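Local coordinates for protein bacillaene synthase dehydratase PksH (Bacillus subtilis, PDB 3HP0) that dehydrates the (S)-3-hydroxy-3-methylglutaryl group tethered to PksL to a 3-methylglutaconyl moiety during synthesis of the antibiotic polyketide bacillaene, at residues V51-L56 and V102-V107; D123-D128 and L180-D185; L92-Q97 and L148-R153; F133-L138 and H161-M166. All coordinates share one frame; numbering follows the deposited sequence.

From the N terminus, contact 1 opens at V51-L56 and closes a loop at V102-V107, pairing two parallel strands of the main sheet. Before it closes, contact 3 has opened on helix 87-98, so the two cross. Contact 2 then starts at D123-D128, on the strand next to V102-V107, and closes at L180-D185, where a loop lines the outer edge of that strand. Nested inside it is contact 4, which joins F133-L138, with its active-site glutamate, to helix 157-166. Helix 148-155 completes contact 3 between the two halves of contact 4; contact 3 therefore crosses contacts 2 and 4 as well. L151 on this helix touches both L135 and L180, linking the later contacts.

Contact 1: V51-L56 and V102-V107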
loop_
_atom_site.group_PDB
_atom_site.type_symbol
_atom_site.label_atom_id
_atom_site.label_comp_id
_atom_site.label_asym_id
_atom_site.label_seq_id
_atom_site.Cartn_x
_atom_site.Cartn_y
_atom_site.Cartn_z
ATOM N N VAL A 51 0.269 12.467 18.480
ATOM C CA VAL A 51 0.672 12.522 17.083
ATOM C C VAL A 51 -0.454 12.905 16.112
ATOM O O VAL A 51 -1.615 12.498 16.277
ATOM C CB VAL A 51 1.290 11.182 16.651
ATOM C CG1 VAL A 51 1.272 10.228 17.828
ATOM C CG2 VAL A 51 0.563 10.599 15.425
ATOM N N THR A 52 -0.096 13.688 15.096
ATOM C CA THR A 52 -1.059 14.133 14.093
ATOM C C THR A 52 -0.683 13.685 12.691
ATOM O O THR A 52 -1.490 13.801 11.768
ATOM C CB THR A 52 -1.175 15.671 14.051
ATOM O OG1 THR A 52 0.082 16.237 13.652
ATOM C CG2 THR A 52 -1.561 16.206 15.399
ATOM N N VAL A 53 0.542 13.197 12.521
ATOM C CA VAL A 53 0.970 12.752 11.200
ATOM C C VAL A 53 1.745 11.451 11.265
ATOM O O VAL A 53 2.553 11.257 12.161
ATOM C CB VAL A 53 1.875 13.813 10.478
ATOM C CG1 VAL A 53 2.245 13.324 9.074
ATOM C CG2 VAL A 53 1.162 15.151 10.386
ATOM N N VAL A 54 1.490 10.559 10.307
ATOM C CA VAL A 54 2.197 9.287 10.228
ATOM C C VAL A 54 2.831 9.202 8.843
ATOM O O VAL A 54 2.135 9.323 7.829
ATOM C CB VAL A 54 1.253 8.080 10.396
ATOM C CG1 VAL A 54 2.059 6.791 10.330
ATOM C CG2 VAL A 54 0.483 8.175 11.717
ATOM N N VAL A 55 4.146 9.001 8.802
ATOM C CA VAL A 55 4.868 8.898 7.538
ATOM C C VAL A 55 5.343 7.466 7.308
ATOM O O VAL A 55 5.832 6.807 8.224
ATOM C CB VAL A 55 6.096 9.842 7.510
ATOM C CG1 VAL A 55 6.863 9.654 6.216
ATOM C CG2 VAL A 55 5.643 11.294 7.656
ATOM N N LEU A 56 5.182 6.992 6.081
ATOM C CA LEU A 56 5.596 5.646 5.715
ATOM C C LEU A 56 6.792 5.762 4.781
ATOM O O LEU A 56 6.789 6.590 3.877
ATOM C CB LEU A 56 4.452 4.909 5.005
ATOM C CG LEU A 56 3.246 4.407 5.819
ATOM C CD1 LEU A 56 2.625 5.541 6.624
ATOM C CD2 LEU A 56 2.220 3.797 4.869
ATOM N N VAL A 102 -3.082 12.452 9.682
ATOM C CA VAL A 102 -2.860 12.540 8.257
ATOM C C VAL A 102 -1.756 11.555 7.924
ATOM O O VAL A 102 -0.659 11.635 8.488
ATOM C CB VAL A 102 -2.458 13.981 7.876
ATOM C CG1 VAL A 102 -1.995 14.049 6.432
ATOM C CG2 VAL A 102 -3.662 14.912 8.104
ATOM N N THR A 103 -2.052 10.597 7.043
ATOM C CA THR A 103 -1.050 9.612 6.670
ATOM C C THR A 103 -0.393 10.023 5.365
ATOM O O THR A 103 -1.046 10.572 4.479
ATOM C CB THR A 103 -1.656 8.189 6.568
ATOM O OG1 THR A 103 -2.669 8.159 5.561
ATOM C CG2 THR A 103 -2.272 7.788 7.913
ATOM N N ILE A 104 0.906 9.765 5.269
ATOM C CA ILE A 104 1.688 10.137 4.096
ATOM C C ILE A 104 2.622 9.046 3.624
ATOM O O ILE A 104 3.331 8.441 4.421
ATOM C CB ILE A 104 2.610 11.361 4.363
ATOM C CG1 ILE A 104 1.825 12.512 4.974
ATOM C CG2 ILE A 104 3.267 11.810 3.057
ATOM C CD1 ILE A 104 2.701 13.701 5.291
ATOM N N SER A 105 2.626 8.826 2.316
ATOM C CA SER A 105 3.516 7.863 1.689
ATOM C C SER A 105 4.679 8.662 1.124
ATOM O O SER A 105 4.487 9.734 0.525
ATOM C CB SER A 105 2.835 7.145 0.524
ATOM O OG SER A 105 2.033 6.084 0.980
ATOM N N HIS A 106 5.881 8.147 1.326
ATOM C CA HIS A 106 7.072 8.792 0.802
ATOM C C HIS A 106 7.693 7.711 -0.066
ATOM O O HIS A 106 8.306 6.767 0.435
ATOM C CB HIS A 106 8.002 9.207 1.938
ATOM C CG HIS A 106 9.241 9.900 1.472
ATOM N ND1 HIS A 106 9.279 10.650 0.318
ATOM C CD2 HIS A 106 10.483 9.964 2.005
ATOM C CE1 HIS A 106 10.492 11.144 0.157
ATOM N NE2 HIS A 106 11.242 10.743 1.167
ATOM N N VAL A 107 7.516 7.857 -1.373
ATOM C CA VAL A 107 7.987 6.868 -2.323
ATOM C C VAL A 107 9.222 7.190 -3.151
ATOM O O VAL A 107 9.373 8.294 -3.681
ATOM C CB VAL A 107 6.856 6.495 -3.314
ATOM C CG1 VAL A 107 6.626 5.006 -3.293
ATOM C CG2 VAL A 107 5.577 7.230 -2.958
#
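V53-L56 and V102-V107 run side by side as parallel strands, stitched by five backbone hydrogen bonds. V102 N donates to T52 O, V54 N to V102 O at 3.0 Å, I104 N to V54 O, L56 N to I104 O at 2.9 Å, and H106 N to L56 O. The last is the most bent, with 139° at its hydrogen and 3.1 Å from H106 N to L56 O. On one face of the sheet V53 meets I104. With V53 CG1 anti to the backbone N (chi1 -178°), this methyl lies 3.8 Å from I104 CD1 and also rests 3.4 Å from V102 O. The far end of I104 reaches V55 more loosely, CD1 to CG2 at 4.5 Å. On the other face L56 CD1 lies 3.7 Å from I104 O, while V54 CB faces T103 CG2.

Further out, L196 and L199 of helix 190-199 lie on the V53 and I104 face. On the opposite face, T103 OG1 bonds to L96 O and S105 OG to T122 OG1. Strands 17-22 and 124-127 flank the pair, making it interior to the sheet. Adjacent parallel strands joined through helices 69-74 and 87-98 form a beta-alpha-beta crossover within the crotonase fold.

Contact 2: D123-D128 and L180-D185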
loop_
_atom_site.group_PDB
_atom_site.type_symbol
_atom_site.label_atom_id
_atom_site.label_comp_id
_atom_site.label_asym_id
_atom_site.label_seq_id
_atom_site.Cartn_x
_atom_site.Cartn_y
_atom_site.Cartn_z
ATOM N N ASP A 123 -3.336 9.352 3.039
ATOM C CA ASP A 123 -4.034 10.604 2.748
ATOM C C ASP A 123 -3.254 11.437 1.737
ATOM O O ASP A 123 -3.844 12.170 0.945
ATOM C CB ASP A 123 -4.187 11.443 4.015
ATOM C CG ASP A 123 -5.107 10.808 5.035
ATOM O OD1 ASP A 123 -6.291 10.571 4.705
ATOM O OD2 ASP A 123 -4.646 10.560 6.169
ATOM N N ILE A 124 -1.925 11.323 1.800
ATOM C CA ILE A 124 -1.018 12.061 0.934
ATOM C C ILE A 124 0.171 11.209 0.515
ATOM O O ILE A 124 0.841 10.594 1.352
ATOM C CB ILE A 124 -0.473 13.309 1.647
ATOM C CG1 ILE A 124 -1.639 14.231 2.005
ATOM C CG2 ILE A 124 0.582 14.005 0.769
ATOM C CD1 ILE A 124 -1.221 15.500 2.685
ATOM N N ALA A 125 0.444 11.193 -0.784
ATOM C CA ALA A 125 1.550 10.408 -1.308
ATOM C C ALA A 125 2.521 11.295 -2.083
ATOM O O ALA A 125 2.136 11.945 -3.052
ATOM C CB ALA A 125 1.020 9.292 -2.208
ATOM N N ILE A 126 3.774 11.313 -1.647
ATOM C CA ILE A 126 4.800 12.115 -2.314
ATOM C C ILE A 126 5.929 11.228 -2.849
ATOM O O ILE A 126 6.169 10.130 -2.353
ATOM C CB ILE A 126 5.407 13.155 -1.352
ATOM C CG1 ILE A 126 6.231 12.452 -0.282
ATOM C CG2 ILE A 126 4.303 13.951 -0.679
ATOM C CD1 ILE A 126 6.900 13.397 0.659
ATOM N N ALA A 127 6.634 11.705 -3.861
ATOM C CA ALA A 127 7.713 10.902 -4.412
ATOM C C ALA A 127 8.793 11.753 -5.066
ATOM O O ALA A 127 8.706 12.983 -5.074
ATOM C CB ALA A 127 7.136 9.909 -5.426
ATOM N N ASP A 128 9.816 11.080 -5.591
ATOM C CA ASP A 128 10.900 11.744 -6.306
ATOM C C ASP A 128 10.889 11.223 -7.743
ATOM O O ASP A 128 10.054 10.389 -8.090
ATOM C CB ASP A 128 12.260 11.477 -5.649
ATOM C CG ASP A 128 12.645 10.011 -5.653
ATOM O OD1 ASP A 128 12.324 9.303 -6.631
ATOM O OD2 ASP A 128 13.293 9.570 -4.680
ATOM N N LEU A 180 -2.462 9.639 -8.686
ATOM C CA LEU A 180 -1.907 8.549 -7.885
ATOM C C LEU A 180 -1.025 9.124 -6.781
ATOM O O LEU A 180 -1.000 8.618 -5.664
ATOM C CB LEU A 180 -1.084 7.594 -8.749
ATOM C CG LEU A 180 -0.334 6.504 -7.958
ATOM C CD1 LEU A 180 -1.257 5.877 -6.912
ATOM C CD2 LEU A 180 0.194 5.431 -8.907
ATOM N N ILE A 181 -0.289 10.180 -7.094
ATOM C CA ILE A 181 0.547 10.811 -6.101
ATOM C C ILE A 181 0.301 12.319 -6.139
ATOM O O ILE A 181 0.067 12.899 -7.207
ATOM C CB ILE A 181 2.081 10.510 -6.327
ATOM C CG1 ILE A 181 2.462 10.791 -7.768
ATOM C CG2 ILE A 181 2.422 9.068 -5.954
ATOM C CD1 ILE A 181 2.869 12.219 -7.983
ATOM N N ASP A 182 0.323 12.942 -4.967
ATOM C CA ASP A 182 0.136 14.380 -4.840
ATOM C C ASP A 182 1.572 14.874 -4.696
ATOM O O ASP A 182 2.280 14.443 -3.794
ATOM C CB ASP A 182 -0.649 14.714 -3.552
ATOM C CG ASP A 182 -1.794 13.756 -3.289
ATOM O OD1 ASP A 182 -1.571 12.684 -2.678
ATOM O OD2 ASP A 182 -2.944 14.050 -3.686
ATOM N N ALA A 183 2.033 15.734 -5.587
ATOM C CA ALA A 183 3.408 16.261 -5.481
ATOM C C ALA A 183 4.559 15.240 -5.476
ATOM O O ALA A 183 4.508 14.189 -4.847
ATOM C CB ALA A 183 3.531 17.126 -4.255
ATOM N N PHE A 184 5.621 15.600 -6.174
ATOM C CA PHE A 184 6.805 14.777 -6.275
ATOM C C PHE A 184 7.934 15.730 -6.646
ATOM O O PHE A 184 7.684 16.815 -7.174
ATOM C CB PHE A 184 6.611 13.691 -7.346
ATOM C CG PHE A 184 6.697 14.207 -8.752
ATOM C CD1 PHE A 184 7.921 14.212 -9.426
ATOM C CD2 PHE A 184 5.552 14.651 -9.424
ATOM C CE1 PHE A 184 8.008 14.672 -10.727
ATOM C CE2 PHE A 184 5.635 15.114 -10.736
ATOM C CZ PHE A 184 6.863 15.110 -11.392
ATOM N N ASP A 185 9.169 15.328 -6.367
ATOM C CA ASP A 185 10.308 16.178 -6.673
ATOM C C ASP A 185 11.623 15.435 -6.480
ATOM O O ASP A 185 11.688 14.465 -5.722
ATOM C CB ASP A 185 10.264 17.417 -5.768
ATOM C CG ASP A 185 11.257 18.492 -6.187
ATOM O OD1 ASP A 185 12.490 18.298 -6.017
ATOM O OD2 ASP A 185 10.794 19.540 -6.694
#
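An irregular loop docks on a sheet edge here: L180-D185, between helices 172-178 and 190-199, runs beside strand 124-127, the last strand of the main sheet, held mainly through D182. Its OD1 accepts a hydrogen bond from A125 N at 3.1 Å through the anti lone pair, nearly straight (171° at the hydrogen). Its own N donates to A125 O at 2.8 Å in the carbonyl plane, but this bond is clearly bent, 133° at the hydrogen. A carboxylate thus stands where a neighbouring strand would offer a carbonyl. The torsion that sets CG beside the backbone N (chi1 -41°) brings OD1 to this place, and the same oxygen also takes a salt bridge from R154. Farther along, A183 O receives only a weak bond from A127 N, 3.4 Å long.

Beside these bonds A125 CB touches I181 CG2 at 4.0 Å, and the I126 CG2 methyl lies 3.7 Å from the carbonyl oxygen D182 O. I181 continues onto A175 and S176 of helix 172-178. I124 and I126 bond instead to strand 102-107. The result is an edge strand of the crotonase core sheet, paired only in part with the loop.

Contact 3: L92-Q97 and L148-R153; sequences LWMKLQ and LPFLIR
W93 and F150 form the T-shaped aromatic link between helices 87-98 and 148-155, the axes of whose short segments come no closer than 11.5 Å and run 29° from parallel. At that spacing the helices meet through long side chains. F150 CG lies beside its backbone N and anti to the carbonyl carbon (chi1 -64°), and the ring reaches across to three residues of the other helix. W93 approaches over one face: its CB makes a CH-pi contact 3.9 Å from the F150 centroid, and the edge of its indole is turned to the same ring, with planes 81° apart. The rim of the phenyl ring is met in plane by M94, a selenomethionine, whose CG lies 3.8 Å from F150 CZ, and by Q97 CD at 3.8 Å from F150 CD1. Past the ring, the Q97 and R153 side chains pass antiparallel to each other, amide and guanidinium planes nearly perpendicular, with Q97 NE2 at 3.4 Å from R153 CD.

F118 stacks edge-to-face with W93, and V221 of helix 220-235 touches M94, Q97 and F150. The W93 side chain is about 10 Å from that of active-site E137. The arrangement is a T-shaped aromatic pair spanning two well-separated helices of the crotonase fold.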
loop_
_atom_site.group_PDB
_atom_site.type_symbol
_atom_site.label_atom_id
_atom_site.label_comp_id
_atom_site.label_asym_id
_atom_site.label_seq_id
_atom_site.Cartn_x
_atom_site.Cartn_y
_atom_site.Cartn_z
ATOM N N LEU A 92 -5.897 -2.432 7.469
ATOM C CA LEU A 92 -4.753 -1.571 7.736
ATOM C C LEU A 92 -4.806 -0.404 6.745
ATOM O O LEU A 92 -4.729 0.767 7.135
ATOM C CB LEU A 92 -3.463 -2.355 7.541
ATOM C CG LEU A 92 -2.137 -1.598 7.521
ATOM C CD1 LEU A 92 -1.981 -0.740 8.767
ATOM C CD2 LEU A 92 -1.013 -2.613 7.406
ATOM N N TRP A 93 -4.958 -0.722 5.464
ATOM C CA TRP A 93 -5.025 0.320 4.453
ATOM C C TRP A 93 -6.223 1.217 4.720
ATOM O O TRP A 93 -6.173 2.418 4.458
ATOM C CB TRP A 93 -5.114 -0.287 3.053
ATOM C CG TRP A 93 -3.826 -0.932 2.602
ATOM C CD1 TRP A 93 -2.578 -0.705 3.106
ATOM C CD2 TRP A 93 -3.664 -1.878 1.542
ATOM N NE1 TRP A 93 -1.648 -1.451 2.426
ATOM C CE2 TRP A 93 -2.286 -2.181 1.459
ATOM C CE3 TRP A 93 -4.550 -2.504 0.653
ATOM C CZ2 TRP A 93 -1.770 -3.085 0.520
ATOM C CZ3 TRP A 93 -4.040 -3.402 -0.279
ATOM C CH2 TRP A 93 -2.661 -3.684 -0.338
HETATM N N MSE A 94 -7.297 0.634 5.255
HETATM C CA MSE A 94 -8.493 1.415 5.571
HETATM C C MSE A 94 -8.207 2.355 6.737
HETATM O O MSE A 94 -8.662 3.493 6.758
HETATM C CB MSE A 94 -9.662 0.509 5.946
HETATM C CG MSE A 94 -10.237 -0.285 4.793
HETATM SE SE MSE A 94 -12.077 -0.826 5.150
HETATM C CE MSE A 94 -12.958 0.781 4.512
ATOM N N LYS A 95 -7.438 1.866 7.700
ATOM C CA LYS A 95 -7.084 2.637 8.886
ATOM C C LYS A 95 -6.318 3.892 8.449
ATOM O O LYS A 95 -6.574 4.998 8.939
ATOM C CB LYS A 95 -6.210 1.782 9.811
ATOM C CG LYS A 95 -6.297 2.113 11.289
ATOM C CD LYS A 95 -7.632 1.654 11.860
ATOM C CE LYS A 95 -7.547 1.402 13.366
ATOM N NZ LYS A 95 -8.811 0.811 13.925
ATOM N N LEU A 96 -5.374 3.707 7.530
ATOM C CA LEU A 96 -4.583 4.812 7.016
ATOM C C LEU A 96 -5.486 5.914 6.497
ATOM O O LEU A 96 -5.176 7.092 6.649
ATOM C CB LEU A 96 -3.672 4.334 5.887
ATOM C CG LEU A 96 -2.270 3.801 6.193
ATOM C CD1 LEU A 96 -2.060 3.538 7.670
ATOM C CD2 LEU A 96 -2.072 2.546 5.378
ATOM N N GLN A 97 -6.605 5.534 5.885
ATOM C CA GLN A 97 -7.549 6.518 5.353
ATOM C C GLN A 97 -8.519 7.056 6.403
ATOM O O GLN A 97 -9.126 8.113 6.217
ATOM C CB GLN A 97 -8.422 5.906 4.267
ATOM C CG GLN A 97 -7.746 5.386 3.057
ATOM C CD GLN A 97 -8.728 5.253 1.913
ATOM O OE1 GLN A 97 -9.666 4.450 1.973
ATOM N NE2 GLN A 97 -8.533 6.055 0.872
ATOM N N LEU A 148 -6.984 -2.416 -5.753
ATOM C CA LEU A 148 -7.877 -1.695 -6.665
ATOM C C LEU A 148 -8.870 -0.678 -6.129
ATOM O O LEU A 148 -9.009 0.392 -6.716
ATOM C CB LEU A 148 -8.612 -2.693 -7.580
ATOM C CG LEU A 148 -7.700 -3.490 -8.530
ATOM C CD1 LEU A 148 -8.500 -4.526 -9.321
ATOM C CD2 LEU A 148 -7.001 -2.533 -9.483
ATOM N N PRO A 149 -9.590 -0.990 -5.029
ATOM C CA PRO A 149 -10.558 -0.009 -4.508
ATOM C C PRO A 149 -9.880 1.289 -4.054
ATOM O O PRO A 149 -10.406 2.389 -4.254
ATOM C CB PRO A 149 -11.242 -0.758 -3.363
ATOM C CG PRO A 149 -11.132 -2.206 -3.797
ATOM C CD PRO A 149 -9.711 -2.277 -4.323
ATOM N N PHE A 150 -8.711 1.149 -3.443
ATOM C CA PHE A 150 -7.936 2.305 -2.986
ATOM C C PHE A 150 -7.356 3.057 -4.202
ATOM O O PHE A 150 -7.407 4.288 -4.266
ATOM C CB PHE A 150 -6.807 1.834 -2.061
ATOM C CG PHE A 150 -7.293 1.199 -0.780
ATOM C CD1 PHE A 150 -7.660 1.990 0.312
ATOM C CD2 PHE A 150 -7.426 -0.188 -0.679
ATOM C CE1 PHE A 150 -8.149 1.415 1.474
ATOM C CE2 PHE A 150 -7.918 -0.778 0.490
ATOM C CZ PHE A 150 -8.279 0.025 1.566
ATOM N N LEU A 151 -6.825 2.306 -5.166
ATOM C CA LEU A 151 -6.253 2.901 -6.367
ATOM C C LEU A 151 -7.338 3.657 -7.121
ATOM O O LEU A 151 -7.162 4.824 -7.504
ATOM C CB LEU A 151 -5.637 1.824 -7.284
ATOM C CG LEU A 151 -4.948 2.381 -8.552
ATOM C CD1 LEU A 151 -3.848 3.372 -8.154
ATOM C CD2 LEU A 151 -4.344 1.258 -9.387
ATOM N N ILE A 152 -8.467 2.987 -7.316
ATOM C CA ILE A 152 -9.595 3.564 -8.024
ATOM C C ILE A 152 -10.093 4.842 -7.371
ATOM O O ILE A 152 -10.446 5.798 -8.059
ATOM C CB ILE A 152 -10.750 2.537 -8.127
ATOM C CG1 ILE A 152 -10.338 1.438 -9.113
ATOM C CG2 ILE A 152 -12.077 3.245 -8.504
ATOM C CD1 ILE A 152 -11.385 0.369 -9.327
ATOM N N ARG A 153 -10.123 4.871 -6.042
ATOM C CA ARG A 153 -10.577 6.079 -5.366
ATOM C C ARG A 153 -9.666 7.266 -5.739
ATOM O O ARG A 153 -10.114 8.409 -5.793
ATOM C CB ARG A 153 -10.589 5.895 -3.840
ATOM C CG ARG A 153 -10.855 7.221 -3.107
ATOM C CD ARG A 153 -10.530 7.197 -1.612
ATOM N NE ARG A 153 -10.368 8.568 -1.117
ATOM C CZ ARG A 153 -9.295 9.330 -1.345
ATOM N NH1 ARG A 153 -8.270 8.856 -2.050
ATOM N NH2 ARG A 153 -9.259 10.581 -0.901
#

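Contact 4: F133-L138 and H161-M166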
loop_
_atom_site.group_PDB
_atom_site.type_symbol
_atom_site.label_atom_id
_atom_site.label_comp_id
_atom_site.label_asym_id
_atom_site.label_seq_id
_atom_site.Cartn_x
_atom_site.Cartn_y
_atom_site.Cartn_z
ATOM N N PHE A 133 5.371 2.953 -10.909
ATOM C CA PHE A 133 4.314 2.103 -10.371
ATOM C C PHE A 133 3.832 1.071 -11.381
ATOM O O PHE A 133 3.657 1.394 -12.552
ATOM C CB PHE A 133 3.149 3.011 -9.936
ATOM C CG PHE A 133 3.577 4.158 -9.063
ATOM C CD1 PHE A 133 3.603 4.026 -7.678
ATOM C CD2 PHE A 133 4.023 5.347 -9.631
ATOM C CE1 PHE A 133 4.075 5.061 -6.863
ATOM C CE2 PHE A 133 4.498 6.390 -8.836
ATOM C CZ PHE A 133 4.525 6.248 -7.443
ATOM N N SER A 134 3.595 -0.161 -10.937
ATOM C CA SER A 134 3.137 -1.191 -11.867
ATOM C C SER A 134 2.259 -2.310 -11.295
ATOM O O SER A 134 2.333 -2.653 -10.112
ATOM C CB SER A 134 4.338 -1.823 -12.576
ATOM O OG SER A 134 5.120 -2.577 -11.667
ATOM N N LEU A 135 1.427 -2.868 -12.170
ATOM C CA LEU A 135 0.520 -3.961 -11.833
ATOM C C LEU A 135 0.684 -5.014 -12.921
ATOM O O LEU A 135 0.135 -4.871 -14.012
ATOM C CB LEU A 135 -0.930 -3.476 -11.814
ATOM C CG LEU A 135 -1.304 -2.397 -10.798
ATOM C CD1 LEU A 135 -2.771 -2.068 -10.916
ATOM C CD2 LEU A 135 -0.987 -2.887 -9.394
ATOM N N SER A 136 1.449 -6.061 -12.618
ATOM C CA SER A 136 1.720 -7.134 -13.569
ATOM C C SER A 136 0.910 -8.404 -13.296
ATOM O O SER A 136 0.934 -9.346 -14.089
ATOM C CB SER A 136 3.217 -7.474 -13.546
ATOM O OG SER A 136 3.621 -7.952 -12.267
ATOM N N GLU A 137 0.197 -8.424 -12.177
ATOM C CA GLU A 137 -0.598 -9.586 -11.794
ATOM C C GLU A 137 -1.362 -10.274 -12.927
ATOM O O GLU A 137 -1.372 -11.500 -13.009
ATOM C CB GLU A 137 -1.595 -9.205 -10.694
ATOM C CG GLU A 137 -0.967 -8.777 -9.367
ATOM C CD GLU A 137 -0.138 -7.514 -9.488
ATOM O OE1 GLU A 137 -0.628 -6.532 -10.091
ATOM O OE2 GLU A 137 1.000 -7.502 -8.974
ATOM N N LEU A 138 -1.996 -9.495 -13.800
ATOM C CA LEU A 138 -2.794 -10.062 -14.882
ATOM C C LEU A 138 -2.019 -10.983 -15.830
ATOM O O LEU A 138 -2.618 -11.772 -16.568
ATOM C CB LEU A 138 -3.482 -8.940 -15.664
ATOM C CG LEU A 138 -4.758 -9.289 -16.445
ATOM C CD1 LEU A 138 -5.776 -9.957 -15.535
ATOM C CD2 LEU A 138 -5.350 -8.016 -17.038
ATOM N N HIS A 161 -8.001 0.605 -14.680
ATOM C CA HIS A 161 -8.318 -0.439 -15.651
ATOM C C HIS A 161 -7.231 -0.582 -16.730
ATOM O O HIS A 161 -6.737 -1.672 -16.982
ATOM C CB HIS A 161 -9.682 -0.118 -16.280
ATOM C CG HIS A 161 -10.280 -1.244 -17.068
ATOM N ND1 HIS A 161 -10.409 -2.523 -16.566
ATOM C CD2 HIS A 161 -10.845 -1.264 -18.300
ATOM C CE1 HIS A 161 -11.030 -3.280 -17.455
ATOM N NE2 HIS A 161 -11.305 -2.540 -18.515
ATOM N N TYR A 162 -6.858 0.535 -17.346
ATOM C CA TYR A 162 -5.839 0.567 -18.386
ATOM C C TYR A 162 -4.511 0.049 -17.833
ATOM O O TYR A 162 -3.794 -0.710 -18.487
ATOM C CB TYR A 162 -5.684 2.006 -18.878
ATOM C CG TYR A 162 -4.757 2.192 -20.062
ATOM C CD1 TYR A 162 -5.009 1.554 -21.287
ATOM C CD2 TYR A 162 -3.654 3.041 -19.973
ATOM C CE1 TYR A 162 -4.182 1.768 -22.392
ATOM C CE2 TYR A 162 -2.827 3.261 -21.058
ATOM C CZ TYR A 162 -3.091 2.627 -22.265
ATOM O OH TYR A 162 -2.265 2.871 -23.336
HETATM N N MSE A 163 -4.202 0.470 -16.615
HETATM C CA MSE A 163 -2.986 0.074 -15.921
HETATM C C MSE A 163 -2.911 -1.432 -15.720
HETATM O O MSE A 163 -1.880 -2.060 -15.977
HETATM C CB MSE A 163 -2.950 0.735 -14.545
HETATM C CG MSE A 163 -1.728 1.543 -14.260
HETATM SE SE MSE A 163 -1.910 2.379 -12.528
HETATM C CE MSE A 163 -0.653 1.277 -11.567
ATOM N N THR A 164 -4.010 -1.999 -15.237
ATOM C CA THR A 164 -4.065 -3.423 -14.947
ATOM C C THR A 164 -3.976 -4.244 -16.220
ATOM O O THR A 164 -3.254 -5.233 -16.266
ATOM C CB THR A 164 -5.362 -3.784 -14.179
ATOM O OG1 THR A 164 -5.523 -2.890 -13.067
ATOM C CG2 THR A 164 -5.291 -5.224 -13.657
ATOM N N LEU A 165 -4.705 -3.816 -17.249
ATOM C CA LEU A 165 -4.716 -4.504 -18.534
ATOM C C LEU A 165 -3.379 -4.397 -19.269
ATOM O O LEU A 165 -2.929 -5.374 -19.864
ATOM C CB LEU A 165 -5.821 -3.948 -19.439
ATOM C CG LEU A 165 -7.291 -4.210 -19.087
ATOM C CD1 LEU A 165 -8.181 -3.351 -19.962
ATOM C CD2 LEU A 165 -7.628 -5.679 -19.274
HETATM N N MSE A 166 -2.745 -3.223 -19.214
HETATM C CA MSE A 166 -1.475 -2.998 -19.910
HETATM C C MSE A 166 -0.216 -3.514 -19.220
HETATM O O MSE A 166 0.817 -3.679 -19.862
HETATM C CB MSE A 166 -1.304 -1.514 -20.236
HETATM C CG MSE A 166 -2.253 -1.005 -21.312
HETATM SE SE MSE A 166 -2.186 -2.034 -22.956
HETATM C CE MSE A 166 -3.813 -3.030 -22.753
HETATM O O HOH W 1 -1.867 -6.731 -14.082
HETATM O O HOH W 2 0.741 -1.508 -14.455
#
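L165 lies between the H161 ring of its own helix and L138 across the contact. Its CD1 sits 3.5 Å above one face of the H161 imidazole, offset toward the rim, while L165 CD2 meets L138 CD2 at 4.0 Å. One residue on, M166 CG lies over one face of the Y162 ring in the same way. L138 CG, anti to its backbone N (chi1 -156°), carries CD2 in over the helix backbone, 3.6 Å from T164 O. Deeper in, M163, a selenomethionine bent at its last torsion, lays CE across L135 at about a right angle, with CE to L135 CG at 3.8 Å. L135 CD1 also brushes T164 OG1, whose hydrogen bond goes to A160 O.

Between L135 and L138 the chain carries E137, an active-site residue, at the start of a short 3-10 segment; helix 157-166 of the crotonase fold thus backs this catalytic loop. Two waters join loop and helix. One accepts a hydrogen bond from L138 N at 2.8 Å and spends both protons on L135 O at 2.7 Å and T164 O at 3.0 Å, tying both ends of L135-L138 to the helix. The other accepts one from L135 N at 2.7 Å and lies within bonding distance of M163 O.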